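PDB 5GMX: carboxylesterase from Uncultured bacterium, which hydrolyses carboxylic esters as a family VIII carboxylesterase with a beta-lactamase-like fold and is also active toward oxyimino cephalosporins. Local coordinates for residues Ile7-Val18 with Leu38-Trp49. Numbering follows the deposited sequence.
Sequences IQGICAPEFTKV and LAIEGEIVVDLW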
loop_
_atom_site.group_PDB
_atom_site.type_symbol
_atom_site.label_atom_id
_atom_site.label_comp_id
_atom_site.label_asym_id
_atom_site.label_seq_id
_atom_site.Cartn_x
_atom_site.Cartn_y
_atom_site.Cartn_z
ATOM N N ILE A 7 -10.294 -24.393 -3.447
ATOM C CA ILE A 7 -9.304 -23.551 -2.782
ATOM C C ILE A 7 -7.977 -24.286 -2.575
ATOM O O ILE A 7 -7.948 -25.413 -2.068
ATOM C CB ILE A 7 -9.841 -23.063 -1.414
ATOM C CG1 ILE A 7 -11.120 -22.255 -1.617
ATOM C CG2 ILE A 7 -8.812 -22.232 -0.676
ATOM C CD1 ILE A 7 -10.962 -21.124 -2.600
ATOM N N GLN A 8 -6.889 -23.639 -2.991
ATOM C CA GLN A 8 -5.538 -24.172 -2.836
ATOM C C GLN A 8 -4.811 -23.498 -1.675
ATOM O O GLN A 8 -5.102 -22.343 -1.329
ATOM C CB GLN A 8 -4.725 -23.955 -4.111
ATOM C CG GLN A 8 -5.350 -24.456 -5.392
ATOM C CD GLN A 8 -5.254 -25.950 -5.521
ATOM O OE1 GLN A 8 -4.161 -26.494 -5.666
ATOM N NE2 GLN A 8 -6.394 -26.630 -5.472
ATOM N N GLY A 9 -3.835 -24.196 -1.108
ATOM C CA GLY A 9 -2.980 -23.600 -0.097
ATOM C C GLY A 9 -3.010 -24.317 1.230
ATOM O O GLY A 9 -3.381 -25.488 1.298
ATOM N N ILE A 10 -2.574 -23.627 2.281
ATOM C CA ILE A 10 -2.488 -24.217 3.611
ATOM C C ILE A 10 -3.200 -23.329 4.618
ATOM O O ILE A 10 -3.083 -22.107 4.579
ATOM C CB ILE A 10 -1.000 -24.439 4.040
ATOM C CG1 ILE A 10 -0.288 -25.368 3.041
ATOM C CG2 ILE A 10 -0.913 -25.006 5.458
ATOM C CD1 ILE A 10 1.231 -25.466 3.200
ATOM N N CYS A 11 -3.891 -23.958 5.555
ATOM C CA CYS A 11 -4.683 -23.248 6.544
ATOM C C CYS A 11 -4.650 -24.001 7.859
ATOM O O CYS A 11 -5.109 -25.144 7.931
ATOM C CB CYS A 11 -6.128 -23.090 6.055
ATOM S SG CYS A 11 -7.199 -22.113 7.132
ATOM N N ALA A 12 -4.121 -23.365 8.900
ATOM C CA ALA A 12 -4.094 -23.984 10.223
ATOM C C ALA A 12 -5.513 -24.313 10.674
ATOM O O ALA A 12 -6.434 -23.530 10.436
ATOM C CB ALA A 12 -3.408 -23.073 11.232
ATOM N N PRO A 13 -5.691 -25.478 11.319
ATOM C CA PRO A 13 -6.994 -25.978 11.772
ATOM C C PRO A 13 -7.857 -24.915 12.453
ATOM O O PRO A 13 -9.006 -24.701 12.054
ATOM C CB PRO A 13 -6.607 -27.081 12.759
ATOM C CG PRO A 13 -5.328 -27.614 12.209
ATOM C CD PRO A 13 -4.606 -26.432 11.609
ATOM N N GLU A 14 -7.291 -24.219 13.431
ATOM C CA GLU A 14 -8.046 -23.234 14.198
ATOM C C GLU A 14 -8.547 -22.074 13.334
ATOM O O GLU A 14 -9.383 -21.290 13.778
ATOM C CB GLU A 14 -7.198 -22.681 15.347
ATOM C CG GLU A 14 -5.909 -21.992 14.909
ATOM C CD GLU A 14 -4.725 -22.936 14.733
ATOM O OE1 GLU A 14 -3.573 -22.444 14.805
ATOM O OE2 GLU A 14 -4.935 -24.151 14.499
ATOM N N PHE A 15 -8.074 -21.977 12.094
ATOM C CA PHE A 15 -8.508 -20.883 11.229
ATOM C C PHE A 15 -9.355 -21.357 10.059
ATOM O O PHE A 15 -9.502 -20.637 9.070
ATOM C CB PHE A 15 -7.299 -20.096 10.711
ATOM C CG PHE A 15 -6.676 -19.220 11.746
ATOM C CD1 PHE A 15 -7.276 -18.029 12.106
ATOM C CD2 PHE A 15 -5.509 -19.597 12.383
ATOM C CE1 PHE A 15 -6.719 -17.221 13.078
ATOM C CE2 PHE A 15 -4.943 -18.791 13.353
ATOM C CZ PHE A 15 -5.550 -17.604 13.701
ATOM N N THR A 16 -9.941 -22.547 10.200
ATOM C CA THR A 16 -10.768 -23.141 9.145
ATOM C C THR A 16 -11.886 -22.222 8.663
ATOM O O THR A 16 -12.175 -22.171 7.463
ATOM C CB THR A 16 -11.412 -24.470 9.629
ATOM O OG1 THR A 16 -10.384 -25.371 10.044
ATOM C CG2 THR A 16 -12.239 -25.125 8.527
ATOM N N LYS A 17 -12.495 -21.481 9.586
ATOM C CA LYS A 17 -13.560 -20.548 9.234
ATOM C C LYS A 17 -13.085 -19.553 8.171
ATOM O O LYS A 17 -13.802 -19.266 7.204
ATOM C CB LYS A 17 -14.070 -19.816 10.479
ATOM C CG LYS A 17 -14.810 -20.743 11.449
ATOM C CD LYS A 17 -15.208 -20.040 12.740
ATOM C CE LYS A 17 -15.326 -21.040 13.894
ATOM N NZ LYS A 17 -16.371 -22.088 13.672
ATOM N N VAL A 18 -11.859 -19.063 8.335
ATOM C CA VAL A 18 -11.295 -18.129 7.369
ATOM C C VAL A 18 -11.280 -18.775 5.995
ATOM O O VAL A 18 -11.743 -18.173 5.015
ATOM C CB VAL A 18 -9.872 -17.694 7.748
ATOM C CG1 VAL A 18 -9.328 -16.701 6.721
ATOM C CG2 VAL A 18 -9.861 -17.102 9.144
ATOM N N LEU A 38 -2.704 -14.640 6.141
ATOM C CA LEU A 38 -2.929 -14.263 7.521
ATOM C C LEU A 38 -1.748 -14.712 8.373
ATOM O O LEU A 38 -1.362 -15.888 8.370
ATOM C CB LEU A 38 -4.240 -14.860 8.047
ATOM C CG LEU A 38 -4.615 -14.566 9.512
ATOM C CD1 LEU A 38 -5.037 -13.128 9.701
ATOM C CD2 LEU A 38 -5.721 -15.493 10.011
ATOM N N ALA A 39 -1.154 -13.756 9.077
ATOM C CA ALA A 39 -0.051 -14.022 9.984
ATOM C C ALA A 39 -0.487 -13.778 11.420
ATOM O O ALA A 39 -1.177 -12.803 11.718
ATOM C CB ALA A 39 1.160 -13.164 9.638
ATOM N N ILE A 40 -0.100 -14.692 12.301
ATOM C CA ILE A 40 -0.363 -14.574 13.725
ATOM C C ILE A 40 0.949 -14.768 14.480
ATOM O O ILE A 40 1.690 -15.730 14.228
ATOM C CB ILE A 40 -1.416 -15.606 14.207
ATOM C CG1 ILE A 40 -2.756 -15.372 13.513
ATOM C CG2 ILE A 40 -1.630 -15.503 15.717
ATOM C CD1 ILE A 40 -3.456 -14.101 13.975
ATOM N N GLU A 41 1.242 -13.823 15.369
ATOM C CA GLU A 41 2.411 -13.890 16.242
ATOM C C GLU A 41 3.700 -14.198 15.490
ATOM O O GLU A 41 4.518 -14.979 15.951
ATOM C CB GLU A 41 2.180 -14.933 17.343
ATOM C CG GLU A 41 1.082 -14.531 18.322
ATOM C CD GLU A 41 0.902 -15.507 19.479
ATOM O OE1 GLU A 41 1.802 -16.348 19.714
ATOM O OE2 GLU A 41 -0.138 -15.412 20.171
ATOM N N GLY A 42 3.866 -13.580 14.323
ATOM C CA GLY A 42 5.107 -13.679 13.590
ATOM C C GLY A 42 5.218 -14.886 12.684
ATOM O O GLY A 42 6.300 -15.166 12.169
ATOM N N GLU A 43 4.113 -15.598 12.471
ATOM C CA GLU A 43 4.146 -16.722 11.538
ATOM C C GLU A 43 2.938 -16.714 10.611
ATOM O O GLU A 43 1.820 -16.435 11.046
ATOM C CB GLU A 43 4.198 -18.054 12.308
ATOM C CG GLU A 43 5.393 -18.218 13.272
ATOM C CD GLU A 43 6.765 -18.293 12.579
ATOM O OE1 GLU A 43 6.828 -18.458 11.340
ATOM O OE2 GLU A 43 7.792 -18.178 13.287
ATOM N N ILE A 44 3.152 -17.029 9.336
ATOM C CA ILE A 44 2.035 -17.240 8.414
ATOM C C ILE A 44 1.255 -18.510 8.786
ATOM O O ILE A 44 1.827 -19.597 8.843
ATOM C CB ILE A 44 2.517 -17.345 6.953
ATOM C CG1 ILE A 44 3.067 -15.995 6.473
ATOM C CG2 ILE A 44 1.389 -17.827 6.043
ATOM C CD1 ILE A 44 1.987 -14.910 6.282
ATOM N N VAL A 45 -0.046 -18.374 9.034
ATOM C CA VAL A 45 -0.858 -19.514 9.443
ATOM C C VAL A 45 -2.004 -19.770 8.472
ATOM O O VAL A 45 -2.634 -20.828 8.503
ATOM C CB VAL A 45 -1.422 -19.322 10.869
ATOM C CG1 VAL A 45 -0.287 -19.240 11.887
ATOM C CG2 VAL A 45 -2.303 -18.083 10.941
ATOM N N VAL A 46 -2.285 -18.791 7.618
ATOM C CA VAL A 46 -3.201 -18.992 6.499
ATOM C C VAL A 46 -2.552 -18.474 5.216
ATOM O O VAL A 46 -2.021 -17.364 5.178
ATOM C CB VAL A 46 -4.557 -18.290 6.703
ATOM C CG1 VAL A 46 -5.490 -18.604 5.542
ATOM C CG2 VAL A 46 -5.191 -18.709 8.019
ATOM N N ASP A 47 -2.587 -19.293 4.173
ATOM C CA ASP A 47 -1.974 -18.973 2.895
ATOM C C ASP A 47 -2.795 -19.662 1.807
ATOM O O ASP A 47 -2.580 -20.833 1.508
ATOM C CB ASP A 47 -0.509 -19.428 2.883
ATOM C CG ASP A 47 0.195 -19.157 1.556
ATOM O OD1 ASP A 47 -0.385 -18.475 0.682
ATOM O OD2 ASP A 47 1.353 -19.611 1.396
ATOM N N LEU A 48 -3.738 -18.925 1.231
ATOM C CA LEU A 48 -4.735 -19.492 0.335
ATOM C C LEU A 48 -4.808 -18.761 -1.000
ATOM O O LEU A 48 -4.517 -17.568 -1.087
ATOM C CB LEU A 48 -6.116 -19.462 0.995
ATOM C CG LEU A 48 -6.295 -20.209 2.318
ATOM C CD1 LEU A 48 -7.652 -19.876 2.903
ATOM C CD2 LEU A 48 -6.117 -21.725 2.154
ATOM N N TRP A 49 -5.203 -19.482 -2.038
ATOM C CA TRP A 49 -5.527 -18.840 -3.309
ATOM C C TRP A 49 -6.549 -19.687 -4.046
ATOM O O TRP A 49 -6.889 -20.789 -3.604
ATOM C CB TRP A 49 -4.271 -18.609 -4.163
ATOM C CG TRP A 49 -3.550 -19.859 -4.561
ATOM C CD1 TRP A 49 -3.690 -20.564 -5.733
ATOM C CD2 TRP A 49 -2.589 -20.571 -3.777
ATOM N NE1 TRP A 49 -2.861 -21.666 -5.723
ATOM C CE2 TRP A 49 -2.178 -21.695 -4.534
ATOM C CE3 TRP A 49 -2.025 -20.362 -2.512
ATOM C CZ2 TRP A 49 -1.235 -22.614 -4.059
ATOM C CZ3 TRP A 49 -1.082 -21.278 -2.040
ATOM C CH2 TRP A 49 -0.702 -22.391 -2.812
#
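F15 packs its ring against the hairpin formed by strands 33-40 and 43-51, the tightly packed, buried part of the contact. CD2 of L38 lies over one ring face, a CH-pi contact 4.0 Å from the F15 centroid, while CZ of F15 reaches CG1 of I40 at 3.6 Å. A classic beta bulge sets V45 and V46 opposite L38, whose O takes both of their N-H groups; both valines meet F15, CG2 of V46 lying 3.7 Å from F15 CB.

Ahead of F15, the chain runs antiparallel to strand 43-51, with 10-11 an outermost strand of the sheet in this beta-lactamase-family chain. Paired backbone bonds join Q8 with W49 and I10 with D47, and A12 N adds a nearly straight one to V45 O (3.0 Å, 169°). The face carrying Q8, I10, D47 and W49 is the more open side. There W49, with CG between its backbone N and carbonyl carbon (chi1 62°), offers one indole face to Q8 CB, a CH-pi contact 3.6 Å from the five-membered ring's centroid. Bare G9 lets the six-membered ring approach its CA, 3.6 Å from W49 CZ3. D47 OD1 forms a salt bridge with R273 of helix 272-283.

The chemistry thus divides: backbone bonds set the register of the edge strand, while apolar contacts of F15, at the N-cap, and V18, on V46, seat the start of helix 16-27 against the sheet.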